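Local coordinates for protein pectate lyase (Pectobacterium carotovorum, PDB 4U49) that catalyses the calcium-dependent eliminative cleavage of polygalacturonate, probably within the chain and also on highly methylated pectins, at residues M27-D32 / G211-N216; I140-S145 / P155-E160; I195-A200 / P225-Q230; L253-G258 / E313-V318. All coordinates share one frame; numbering follows the deposited sequence.

Contact 1 (M27-D32 / G211-N216); sequences MLLKKD and GGVAHN
The imidazole of His-215 is met from two directions by segment 27-32. Over one face lies the aliphatic part of Lys-31: CE stands 3.9 Å from the centroid of the His-215 ring, almost on its normal, in a CH-pi contact. At the edge, close to the ring plane, Asp-32 OD1 accepts a hydrogen bond from His-215 ND1 at 2.6 Å. This bond is short yet bent, with an N-H...O angle of 131°, and it uses the syn lone pair of OD1. Carboxylate and imidazole are nearly coplanar, 21° apart, which brings Asp-32 OD2 to 3.0 Å from His-215 CE1 and fixes the rotation of the ring. Thr-247 OG1 is a second hydrogen-bond partner of Asp-32 OD1. The His-215 side chain also lies about 4 Å from that of Asp-194, which binds calcium in another structure of this protein.

Lysine suits its place because the chain, after leaving with CG anti to the backbone N (chi1 -172°), bends repeatedly and lays its methylenes on the ring. NZ then makes a weak hydrogen bond to Glu-193 O. Deeper in, branched aliphatic ends close the gap: Leu-29 CD2 packs on Val-213 CG1 at 4.0 Å and on His-215 CB.

Strand 24-31 is an edge strand of the three-stranded sheet of an N-terminal domain whose strand order matches a fibronectin type III fold. Strand 213-216 lies between strands 184-192 and 244-247 of the parallel beta-helix. The axes of 27-31 and 213-216 come within 9.1 Å, so side chains join the domains here.

Contact 2 (I140-S145 / P155-E160); sequences ITLGLS and PVITLE
Leu-142 packs against Val-156 and Ile-157 inside the parallel beta-helix of the pectate lyase fold, where aliphatic side chains from different faces of the coil meet. Its CB comes first, 4.1 Å from Val-156 CG1. CG sits beside the backbone N (chi1 -69°), and from there CD1 continues the extended chain toward the second partner, ending 4.2 Å from Ile-157 CD1. These two side chains approach at about a right angle, methyl against methyl, while Leu-167 of strand 167-169 touches both residues and adds a third apolar surface. Leucine and isoleucine suit the spot because their long branches bridge backbones that share no hydrogen bond across this contact.

Val-156 also turns CG1 over the main chain, 4.0 Å from Gly-143 N. The two segments belong to separate parallel sheets: strand 141-142 pairs with 167-169, whereas strand 157-160 lies between 128-131 and 178-182. A nine-residue connection without regular structure joins the segments.

Leu-144 closes the contact at its more exposed end, placing CD1 4.1 Å from Val-156 CA and just 3.5 Å from Pro-155 O.

Contact 3 (I195-A200 / P225-Q230); sequences ICEDAA and PDKVLQ
Asp-198 and Lys-227 form a salt bridge, NZ to OD1 at 2.8 Å, with the ammonium approaching from above the carboxylate plane, 36° out of it. Lys-227 CG takes the crowded position between backbone N and carbonyl carbon (chi1 66°), and this torsion, with the bends at chi2 and chi4, directs the chain back over the carboxylate, bringing Lys-227 CE to 3.3 Å from Asp-198 OD1. The same oxygen rests on Gln-230 CB at 3.2 Å, and methylenes of the glutamine cover that side of the buried carboxylate.

Beneath the salt bridge the backbones are joined directly. Val-228 O receives two N-H groups, from Ala-199 N at 2.9 Å and from Ala-200 N at 3.3 Å; the second, longer bond is the straighter. Ala-200 O in turn accepts from Gln-230 N at 3.0 Å. Ala-200 and Leu-229 thereby make a parallel bridge between successive coils of the beta-helix, their side chains pointing into the interior, where Ala-200 meets Met-207 and Leu-229 meets Ile-209 of strand 206-210. Small alanines suit this inner wall: Ala-199 CB lies 3.7 Å from Val-228 CG1, and Leu-229 CD2 fills in against Ala-200 CB.

Further out, a water molecule bridges the loops: it accepts from Lys-227 N and lies 2.7 Å from Glu-197 O, to which it can donate. Ile-195, which binds calcium in another structure of this protein though no calcium is bound here, sets its CD1 against both methyls of Val-228 and is tied through its backbone to His-215. Next to it, Cys-196 is fastened by a disulfide to Cys-146.

Contact 4 (L253-G258 / E313-V318); sequences LWRSCG and EEFNGV
Arg-255 lays its guanidinium flat on the ring of Phe-315, the centres 3.6 Å apart and the planes at 13°. CZ stands over the ring face in cation-pi geometry, and NH1 reaches to 3.2 Å from Phe-315 CD1. The side chain arrives there by leaving the backbone with CG opposite N (chi1 162°) and bending at chi2, which lets NE follow the ring as far as Phe-315 CE2 at 3.7 Å. Arginine fits because its flat cation can cover an aromatic face and still offer N-H groups round its rim; its polar end also finds a partner in Ser-325.

After Ser-256, whose hydroxyl hydrogen-bonds to Asp-292 and Arg-267, Cys-257 follows, held by a disulfide to Cys-260. Next comes Gly-258, and its backbone N lies 3.5 Å above the guanidinium plane, on the side opposite Phe-315. The cation is therefore sandwiched, and glycine suits the place because a CB on Gly-258 would come within 2.3 Å of Arg-255 NH1. Gly-258 O accepts from Val-318 N at 2.8 Å in an almost perfectly straight bond (177°), and Gly-317 CA adds a CA-H...O contact at 3.6 Å to the same oxygen.

Strands 252-255 and 312-315 flank strand 282-287 in a mixed sheet, so the stack reaches across an intervening strand: a cation-pi stack between next-but-one strands at the flank of the beta-helix.

Contacts 2, 3 and 4 come in chain order along the beta-helix, whereas contact 1 ties the N-terminal domain to it. Contact 2 is nested within the loop that contact 1 closes, their centres about 17 Å apart; contacts 1 and 3 alternate in sequence. Contacts 2 and 3 share the parallel sheet that runs from strand 128-131 to strand 229-230, with centres about 14 Å apart. Contact 3 touches both contact 1, through His-215 O and Ile-195 N, and contact 4, through Leu-229 N and Leu-253 O. Ile-195 and Asn-216, which bind calcium in another structure of this protein, thus sit where contacts 1 and 3 adjoin, while contact 4 lies away from that site.

Contact 1 (M27-D32 / G211-N216)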
loop_
_atom_site.group_PDB
_atom_site.type_symbol
_atom_site.label_atom_id
_atom_site.label_comp_id
_atom_site.label_asym_id
_atom_site.label_seq_id
_atom_site.Cartn_x
_atom_site.Cartn_y
_atom_site.Cartn_z
ATOM N N MET A 27 2.855 -4.800 13.475
ATOM C CA MET A 27 1.843 -3.820 13.858
ATOM C C MET A 27 0.469 -4.336 13.452
ATOM O O MET A 27 0.367 -5.212 12.594
ATOM C CB MET A 27 2.104 -2.468 13.192
ATOM C CG MET A 27 3.508 -1.937 13.365
ATOM S SD MET A 27 3.658 -0.255 12.735
ATOM C CE MET A 27 2.918 -0.424 11.114
ATOM N N LEU A 28 -0.590 -3.793 14.041
ATOM C CA LEU A 28 -1.924 -4.216 13.639
ATOM C C LEU A 28 -2.923 -3.072 13.542
ATOM O O LEU A 28 -2.723 -1.992 14.097
ATOM C CB LEU A 28 -2.459 -5.290 14.596
ATOM C CG LEU A 28 -2.480 -5.067 16.107
ATOM C CD1 LEU A 28 -3.669 -4.208 16.532
ATOM C CD2 LEU A 28 -2.509 -6.408 16.829
ATOM N N LEU A 29 -4.001 -3.337 12.817
ATOM C CA LEU A 29 -5.124 -2.421 12.724
ATOM C C LEU A 29 -6.413 -3.212 12.886
ATOM O O LEU A 29 -6.754 -4.033 12.034
ATOM C CB LEU A 29 -5.116 -1.676 11.388
ATOM C CG LEU A 29 -6.266 -0.694 11.158
ATOM C CD1 LEU A 29 -6.176 0.468 12.135
ATOM C CD2 LEU A 29 -6.283 -0.193 9.716
ATOM N N LYS A 30 -7.108 -2.993 13.997
ATOM C CA LYS A 30 -8.417 -3.603 14.198
ATOM C C LYS A 30 -9.476 -2.620 13.716
ATOM O O LYS A 30 -9.740 -1.607 14.365
ATOM C CB LYS A 30 -8.629 -3.981 15.667
ATOM C CG LYS A 30 -9.897 -4.782 15.928
ATOM C CD LYS A 30 -9.939 -5.311 17.354
ATOM C CE LYS A 30 -11.289 -5.945 17.657
ATOM N NZ LYS A 30 -11.315 -6.572 19.008
ATOM N N LYS A 31 -10.068 -2.925 12.568
ATOM C CA LYS A 31 -10.888 -1.966 11.838
ATOM C C LYS A 31 -11.717 -2.679 10.777
ATOM O O LYS A 31 -11.304 -3.718 10.263
ATOM C CB LYS A 31 -9.998 -0.902 11.190
ATOM C CG LYS A 31 -10.733 0.262 10.548
ATOM C CD LYS A 31 -11.197 1.262 11.585
ATOM C CE LYS A 31 -10.838 2.681 11.170
ATOM N NZ LYS A 31 -9.365 2.846 11.008
ATOM N N ASP A 32 -12.884 -2.117 10.461
ATOM C CA ASP A 32 -13.756 -2.639 9.411
ATOM C C ASP A 32 -14.113 -4.114 9.622
ATOM O O ASP A 32 -14.121 -4.898 8.673
ATOM C CB ASP A 32 -13.101 -2.448 8.037
ATOM C CG ASP A 32 -12.749 -0.997 7.754
ATOM O OD1 ASP A 32 -11.600 -0.730 7.341
ATOM O OD2 ASP A 32 -13.621 -0.121 7.938
ATOM N N GLY A 211 4.268 -4.380 2.030
ATOM C CA GLY A 211 3.262 -4.598 3.049
ATOM C C GLY A 211 2.541 -3.297 3.352
ATOM O O GLY A 211 2.501 -2.388 2.523
ATOM N N GLY A 212 1.979 -3.201 4.550
ATOM C CA GLY A 212 1.260 -2.007 4.942
ATOM C C GLY A 212 -0.235 -2.186 4.791
ATOM O O GLY A 212 -0.695 -3.094 4.097
ATOM N N VAL A 213 -0.993 -1.324 5.461
ATOM C CA VAL A 213 -2.450 -1.368 5.418
ATOM C C VAL A 213 -2.987 0.054 5.306
ATOM O O VAL A 213 -2.584 0.931 6.067
ATOM C CB VAL A 213 -3.051 -2.044 6.677
ATOM C CG1 VAL A 213 -4.573 -2.071 6.593
ATOM C CG2 VAL A 213 -2.502 -3.455 6.860
ATOM N N ALA A 214 -3.890 0.290 4.357
ATOM C CA ALA A 214 -4.443 1.628 4.165
ATOM C C ALA A 214 -5.968 1.622 4.225
ATOM O O ALA A 214 -6.635 1.013 3.388
ATOM C CB ALA A 214 -3.972 2.206 2.843
ATOM N N HIS A 215 -6.512 2.311 5.222
ATOM C CA HIS A 215 -7.952 2.417 5.381
ATOM C C HIS A 215 -8.478 3.706 4.760
ATOM O O HIS A 215 -7.830 4.750 4.834
ATOM C CB HIS A 215 -8.334 2.356 6.861
ATOM C CG HIS A 215 -9.770 2.679 7.125
ATOM N ND1 HIS A 215 -10.771 1.734 7.063
ATOM C CD2 HIS A 215 -10.377 3.850 7.437
ATOM C CE1 HIS A 215 -11.932 2.307 7.331
ATOM N NE2 HIS A 215 -11.718 3.590 7.561
ATOM N N ASN A 216 -9.655 3.623 4.148
ATOM C CA ASN A 216 -10.313 4.798 3.588
ATOM C C ASN A 216 -11.823 4.738 3.793
ATOM O O ASN A 216 -12.403 3.655 3.864
ATOM C CB ASN A 216 -9.992 4.935 2.098
ATOM C CG ASN A 216 -10.506 6.238 1.508
ATOM O OD1 ASN A 216 -9.945 7.304 1.755
ATOM N ND2 ASN A 216 -11.580 6.157 0.724
#

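Contact 2 (I140-S145 / P155-E160)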
loop_
_atom_site.group_PDB
_atom_site.type_symbol
_atom_site.label_atom_id
_atom_site.label_comp_id
_atom_site.label_asym_id
_atom_site.label_seq_id
_atom_site.Cartn_x
_atom_site.Cartn_y
_atom_site.Cartn_z
ATOM N N ILE A 140 5.561 4.088 15.875
ATOM C CA ILE A 140 4.911 5.273 16.426
ATOM C C ILE A 140 3.887 5.818 15.444
ATOM O O ILE A 140 3.844 5.410 14.283
ATOM C CB ILE A 140 5.911 6.398 16.772
ATOM C CG1 ILE A 140 6.545 6.968 15.501
ATOM C CG2 ILE A 140 6.961 5.903 17.756
ATOM C CD1 ILE A 140 7.277 8.274 15.717
ATOM N N THR A 141 3.064 6.741 15.923
ATOM C CA THR A 141 2.065 7.384 15.086
ATOM C C THR A 141 2.494 8.808 14.771
ATOM O O THR A 141 2.912 9.546 15.661
ATOM C CB THR A 141 0.685 7.398 15.765
ATOM O OG1 THR A 141 0.265 6.052 16.015
ATOM C CG2 THR A 141 -0.347 8.097 14.884
ATOM N N LEU A 142 2.408 9.181 13.499
ATOM C CA LEU A 142 2.709 10.543 13.074
ATOM C C LEU A 142 1.559 11.099 12.254
ATOM O O LEU A 142 0.813 10.348 11.628
ATOM C CB LEU A 142 3.997 10.593 12.254
ATOM C CG LEU A 142 5.328 10.329 12.953
ATOM C CD1 LEU A 142 6.459 10.429 11.934
ATOM C CD2 LEU A 142 5.547 11.305 14.100
ATOM N N GLY A 143 1.425 12.418 12.247
ATOM C CA GLY A 143 0.391 13.060 11.462
ATOM C C GLY A 143 0.470 14.569 11.536
ATOM O O GLY A 143 1.033 15.131 12.479
ATOM N N LEU A 144 -0.081 15.224 10.522
ATOM C CA LEU A 144 -0.221 16.672 10.532
ATOM C C LEU A 144 -1.696 17.004 10.719
ATOM O O LEU A 144 -2.233 16.854 11.817
ATOM C CB LEU A 144 0.335 17.283 9.244
ATOM C CG LEU A 144 1.837 17.069 9.032
ATOM C CD1 LEU A 144 2.265 17.480 7.629
ATOM C CD2 LEU A 144 2.648 17.819 10.085
ATOM N N SER A 145 -2.356 17.435 9.652
ATOM C CA SER A 145 -3.799 17.638 9.691
ATOM C C SER A 145 -4.444 17.026 8.449
ATOM O O SER A 145 -3.802 16.265 7.723
ATOM C CB SER A 145 -4.133 19.130 9.799
ATOM O OG SER A 145 -5.516 19.328 10.025
ATOM N N PRO A 155 3.070 16.703 2.813
ATOM C CA PRO A 155 3.315 15.294 3.139
ATOM C C PRO A 155 3.661 15.122 4.614
ATOM O O PRO A 155 4.303 15.997 5.194
ATOM C CB PRO A 155 4.500 14.923 2.243
ATOM C CG PRO A 155 5.165 16.219 1.929
ATOM C CD PRO A 155 4.082 17.253 1.897
ATOM N N VAL A 156 3.225 14.019 5.215
ATOM C CA VAL A 156 3.604 13.700 6.586
ATOM C C VAL A 156 5.075 13.300 6.602
ATOM O O VAL A 156 5.795 13.557 7.565
ATOM C CB VAL A 156 2.730 12.571 7.175
ATOM C CG1 VAL A 156 3.153 12.241 8.603
ATOM C CG2 VAL A 156 1.259 12.966 7.133
ATOM N N ILE A 157 5.517 12.679 5.512
ATOM C CA ILE A 157 6.906 12.270 5.354
ATOM C C ILE A 157 7.360 12.483 3.914
ATOM O O ILE A 157 6.649 12.117 2.977
ATOM C CB ILE A 157 7.113 10.783 5.729
ATOM C CG1 ILE A 157 6.876 10.555 7.224
ATOM C CG2 ILE A 157 8.511 10.325 5.346
ATOM C CD1 ILE A 157 7.976 11.100 8.104
ATOM N N THR A 158 8.537 13.079 3.741
ATOM C CA THR A 158 9.151 13.191 2.422
ATOM C C THR A 158 10.411 12.336 2.364
ATOM O O THR A 158 11.279 12.423 3.236
ATOM C CB THR A 158 9.506 14.651 2.063
ATOM O OG1 THR A 158 8.306 15.426 1.969
ATOM C CG2 THR A 158 10.241 14.712 0.728
ATOM N N LEU A 159 10.497 11.497 1.339
ATOM C CA LEU A 159 11.646 10.625 1.150
ATOM C C LEU A 159 12.435 11.043 -0.079
ATOM O O LEU A 159 11.888 11.145 -1.174
ATOM C CB LEU A 159 11.202 9.164 1.007
ATOM C CG LEU A 159 10.340 8.564 2.118
ATOM C CD1 LEU A 159 9.862 7.173 1.722
ATOM C CD2 LEU A 159 11.105 8.519 3.434
ATOM N N GLU A 160 13.727 11.285 0.106
ATOM C CA GLU A 160 14.621 11.542 -1.013
ATOM C C GLU A 160 15.653 10.431 -1.096
ATOM O O GLU A 160 16.624 10.426 -0.338
ATOM C CB GLU A 160 15.299 12.904 -0.866
ATOM C CG GLU A 160 14.324 14.065 -0.913
ATOM C CD GLU A 160 15.008 15.411 -0.795
ATOM O OE1 GLU A 160 16.110 15.470 -0.211
ATOM O OE2 GLU A 160 14.444 16.407 -1.292
#

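Contact 3 (I195-A200 / P225-Q230)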
loop_
_atom_site.group_PDB
_atom_site.type_symbol
_atom_site.label_atom_id
_atom_site.label_comp_id
_atom_site.label_asym_id
_atom_site.label_seq_id
_atom_site.Cartn_x
_atom_site.Cartn_y
_atom_site.Cartn_z
ATOM N N ILE A 195 -6.790 7.470 4.977
ATOM C CA ILE A 195 -6.211 8.250 3.892
ATOM C C ILE A 195 -6.886 9.611 3.793
ATOM O O ILE A 195 -8.110 9.700 3.732
ATOM C CB ILE A 195 -6.336 7.538 2.533
ATOM C CG1 ILE A 195 -5.542 6.230 2.535
ATOM C CG2 ILE A 195 -5.849 8.448 1.405
ATOM C CD1 ILE A 195 -5.638 5.464 1.233
ATOM N N CYS A 196 -6.080 10.665 3.797
ATOM C CA CYS A 196 -6.596 12.016 3.612
ATOM C C CYS A 196 -6.608 12.359 2.120
ATOM O O CYS A 196 -7.586 12.075 1.429
ATOM C CB CYS A 196 -5.764 13.018 4.412
ATOM S SG CYS A 196 -6.328 14.741 4.315
ATOM N N GLU A 197 -5.525 12.944 1.615
ATOM C CA GLU A 197 -5.444 13.272 0.190
ATOM C C GLU A 197 -4.970 12.065 -0.622
ATOM O O GLU A 197 -5.722 11.506 -1.420
ATOM C CB GLU A 197 -4.514 14.467 -0.045
ATOM C CG GLU A 197 -4.500 14.943 -1.491
ATOM C CD GLU A 197 -3.543 16.099 -1.732
ATOM O OE1 GLU A 197 -2.998 16.645 -0.751
ATOM O OE2 GLU A 197 -3.341 16.462 -2.910
ATOM N N ASP A 198 -3.714 11.678 -0.420
ATOM C CA ASP A 198 -3.170 10.452 -0.997
ATOM C C ASP A 198 -2.526 9.624 0.107
ATOM O O ASP A 198 -2.223 10.142 1.182
ATOM C CB ASP A 198 -2.133 10.756 -2.085
ATOM C CG ASP A 198 -2.715 11.522 -3.257
ATOM O OD1 ASP A 198 -3.241 10.875 -4.185
ATOM O OD2 ASP A 198 -2.634 12.765 -3.257
ATOM N N ALA A 199 -2.305 8.342 -0.157
ATOM C CA ALA A 199 -1.533 7.520 0.766
ATOM C C ALA A 199 -0.048 7.702 0.482
ATOM O O ALA A 199 0.757 7.896 1.396
ATOM C CB ALA A 199 -1.929 6.054 0.654
ATOM N N ALA A 200 0.308 7.654 -0.797
ATOM C CA ALA A 200 1.695 7.806 -1.208
ATOM C C ALA A 200 1.780 8.437 -2.592
ATOM O O ALA A 200 0.927 8.198 -3.447
ATOM C CB ALA A 200 2.407 6.462 -1.189
ATOM N N PRO A 225 -12.461 12.469 -6.534
ATOM C CA PRO A 225 -12.501 11.017 -6.333
ATOM C C PRO A 225 -11.326 10.528 -5.492
ATOM O O PRO A 225 -10.202 10.997 -5.679
ATOM C CB PRO A 225 -12.422 10.465 -7.759
ATOM C CG PRO A 225 -13.000 11.543 -8.603
ATOM C CD PRO A 225 -12.565 12.828 -7.960
ATOM N N ASP A 226 -11.591 9.606 -4.571
ATOM C CA ASP A 226 -10.552 9.086 -3.691
ATOM C C ASP A 226 -9.513 8.293 -4.474
ATOM O O ASP A 226 -9.848 7.547 -5.394
ATOM C CB ASP A 226 -11.166 8.214 -2.594
ATOM C CG ASP A 226 -12.049 9.005 -1.647
ATOM O OD1 ASP A 226 -13.050 8.443 -1.153
ATOM O OD2 ASP A 226 -11.743 10.190 -1.400
ATOM N N LYS A 227 -8.247 8.468 -4.113
ATOM C CA LYS A 227 -7.168 7.755 -4.781
ATOM C C LYS A 227 -6.041 7.446 -3.803
ATOM O O LYS A 227 -5.710 8.257 -2.937
ATOM C CB LYS A 227 -6.644 8.561 -5.972
ATOM C CG LYS A 227 -5.970 9.864 -5.595
ATOM C CD LYS A 227 -6.322 10.979 -6.562
ATOM C CE LYS A 227 -5.429 12.190 -6.336
ATOM N NZ LYS A 227 -5.390 12.597 -4.898
ATOM N N VAL A 228 -5.456 6.264 -3.945
ATOM C CA VAL A 228 -4.444 5.800 -3.007
ATOM C C VAL A 228 -3.045 6.257 -3.403
ATOM O O VAL A 228 -2.296 6.781 -2.578
ATOM C CB VAL A 228 -4.450 4.266 -2.908
ATOM C CG1 VAL A 228 -3.441 3.796 -1.870
ATOM C CG2 VAL A 228 -5.848 3.764 -2.582
ATOM N N LEU A 229 -2.701 6.051 -4.670
ATOM C CA LEU A 229 -1.342 6.283 -5.148
ATOM C C LEU A 229 -1.304 7.395 -6.186
ATOM O O LEU A 229 -2.204 7.524 -6.992
ATOM C CB LEU A 229 -0.765 5.012 -5.748
ATOM C CG LEU A 229 -0.670 3.836 -4.790
ATOM C CD1 LEU A 229 -0.130 2.602 -5.487
ATOM C CD2 LEU A 229 0.187 4.196 -3.583
ATOM N N GLN A 230 -0.263 8.205 -6.174
ATOM C CA GLN A 230 -0.246 9.383 -7.006
ATOM C C GLN A 230 1.151 9.405 -7.605
ATOM O O GLN A 230 2.131 9.082 -6.918
ATOM C CB GLN A 230 -0.656 10.536 -6.087
ATOM C CG GLN A 230 -1.078 11.901 -6.544
ATOM C CD GLN A 230 -1.606 11.988 -7.937
ATOM O OE1 GLN A 230 -2.628 11.341 -8.297
ATOM N NE2 GLN A 230 -1.093 13.008 -8.644
HETATM O O HOH W 1 -7.938 10.088 -1.790
HETATM O O HOH W 2 -4.440 15.384 -4.787
#

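Contact 4 (L253-G258 / E313-V318)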
loop_
_atom_site.group_PDB
_atom_site.type_symbol
_atom_site.label_atom_id
_atom_site.label_comp_id
_atom_site.label_asym_id
_atom_site.label_seq_id
_atom_site.Cartn_x
_atom_site.Cartn_y
_atom_site.Cartn_z
ATOM N N LEU A 253 -7.000 2.875 -6.966
ATOM C CA LEU A 253 -5.672 2.609 -6.437
ATOM C C LEU A 253 -4.661 3.518 -7.124
ATOM O O LEU A 253 -3.813 4.124 -6.472
ATOM C CB LEU A 253 -5.275 1.143 -6.627
ATOM C CG LEU A 253 -3.839 0.807 -6.200
ATOM C CD1 LEU A 253 -3.697 0.822 -4.683
ATOM C CD2 LEU A 253 -3.391 -0.528 -6.764
ATOM N N TRP A 254 -4.781 3.629 -8.444
ATOM C CA TRP A 254 -3.738 4.243 -9.254
ATOM C C TRP A 254 -4.264 4.612 -10.639
ATOM O O TRP A 254 -4.885 3.793 -11.316
ATOM C CB TRP A 254 -2.553 3.277 -9.362
ATOM C CG TRP A 254 -1.309 3.823 -9.993
ATOM C CD1 TRP A 254 -0.245 4.389 -9.351
ATOM C CD2 TRP A 254 -0.980 3.817 -11.386
ATOM N NE1 TRP A 254 0.719 4.750 -10.261
ATOM C CE2 TRP A 254 0.291 4.409 -11.518
ATOM C CE3 TRP A 254 -1.641 3.375 -12.536
ATOM C CZ2 TRP A 254 0.916 4.568 -12.753
ATOM C CZ3 TRP A 254 -1.020 3.536 -13.761
ATOM C CH2 TRP A 254 0.245 4.126 -13.859
ATOM N N ARG A 255 -4.025 5.851 -11.053
ATOM C CA ARG A 255 -4.401 6.293 -12.394
ATOM C C ARG A 255 -3.398 7.309 -12.921
ATOM O O ARG A 255 -3.230 8.386 -12.346
ATOM C CB ARG A 255 -5.813 6.890 -12.399
ATOM C CG ARG A 255 -6.145 7.762 -13.613
ATOM C CD ARG A 255 -6.503 6.947 -14.852
ATOM N NE ARG A 255 -7.222 7.755 -15.843
ATOM C CZ ARG A 255 -6.716 8.164 -17.005
ATOM N NH1 ARG A 255 -7.455 8.894 -17.833
ATOM N NH2 ARG A 255 -5.476 7.839 -17.348
ATOM N N SER A 256 -2.714 6.948 -14.001
ATOM C CA SER A 256 -1.862 7.887 -14.713
ATOM C C SER A 256 -2.730 9.022 -15.229
ATOM O O SER A 256 -3.777 8.781 -15.833
ATOM C CB SER A 256 -1.132 7.197 -15.862
ATOM O OG SER A 256 -0.373 8.116 -16.631
ATOM N N CYS A 257 -2.309 10.256 -14.975
ATOM C CA CYS A 257 -3.148 11.408 -15.276
ATOM C C CYS A 257 -3.532 11.477 -16.751
ATOM O O CYS A 257 -2.676 11.416 -17.631
ATOM C CB CYS A 257 -2.453 12.702 -14.868
ATOM S SG CYS A 257 -3.533 14.118 -15.079
ATOM N N GLY A 258 -4.828 11.604 -17.010
ATOM C CA GLY A 258 -5.334 11.572 -18.367
ATOM C C GLY A 258 -5.294 12.906 -19.086
ATOM O O GLY A 258 -5.287 12.951 -20.316
ATOM N N GLU A 313 -7.542 -0.484 -16.850
ATOM C CA GLU A 313 -8.300 0.244 -17.854
ATOM C C GLU A 313 -7.379 1.119 -18.689
ATOM O O GLU A 313 -6.499 1.796 -18.158
ATOM C CB GLU A 313 -9.386 1.095 -17.195
ATOM C CG GLU A 313 -10.525 0.287 -16.583
ATOM C CD GLU A 313 -11.553 1.168 -15.901
ATOM O OE1 GLU A 313 -11.183 1.884 -14.943
ATOM O OE2 GLU A 313 -12.729 1.153 -16.326
ATOM N N GLU A 314 -7.585 1.095 -19.998
ATOM C CA GLU A 314 -6.766 1.874 -20.912
ATOM C C GLU A 314 -7.483 3.158 -21.302
ATOM O O GLU A 314 -8.689 3.155 -21.538
ATOM C CB GLU A 314 -6.416 1.051 -22.153
ATOM C CG GLU A 314 -5.519 -0.144 -21.847
ATOM C CD GLU A 314 -5.151 -0.952 -23.076
ATOM O OE1 GLU A 314 -4.390 -1.930 -22.920
ATOM O OE2 GLU A 314 -5.608 -0.613 -24.189
ATOM N N PHE A 315 -6.725 4.247 -21.356
ATOM C CA PHE A 315 -7.254 5.565 -21.696
ATOM C C PHE A 315 -6.432 6.196 -22.814
ATOM O O PHE A 315 -5.316 5.760 -23.098
ATOM C CB PHE A 315 -7.236 6.499 -20.479
ATOM C CG PHE A 315 -8.124 6.058 -19.349
ATOM C CD1 PHE A 315 -9.364 6.644 -19.156
ATOM C CD2 PHE A 315 -7.708 5.071 -18.469
ATOM C CE1 PHE A 315 -10.177 6.250 -18.111
ATOM C CE2 PHE A 315 -8.517 4.670 -17.425
ATOM C CZ PHE A 315 -9.755 5.258 -17.247
ATOM N N ASN A 316 -6.985 7.229 -23.440
ATOM C CA ASN A 316 -6.201 8.086 -24.317
ATOM C C ASN A 316 -5.761 9.320 -23.540
ATOM O O ASN A 316 -6.592 10.114 -23.100
ATOM C CB ASN A 316 -7.002 8.487 -25.557
ATOM C CG ASN A 316 -6.190 9.321 -26.531
ATOM O OD1 ASN A 316 -6.543 10.462 -26.845
ATOM N ND2 ASN A 316 -5.087 8.757 -27.009
ATOM N N GLY A 317 -4.456 9.466 -23.350
ATOM C CA GLY A 317 -3.924 10.583 -22.591
ATOM C C GLY A 317 -3.805 11.826 -23.451
ATOM O O GLY A 317 -3.358 11.755 -24.593
ATOM N N VAL A 318 -4.211 12.966 -22.904
ATOM C CA VAL A 318 -4.151 14.221 -23.646
ATOM C C VAL A 318 -3.474 15.324 -22.843
ATOM O O VAL A 318 -3.320 15.221 -21.625
ATOM C CB VAL A 318 -5.557 14.707 -24.063
ATOM C CG1 VAL A 318 -6.242 13.679 -24.948
ATOM C CG2 VAL A 318 -6.406 15.020 -22.837
#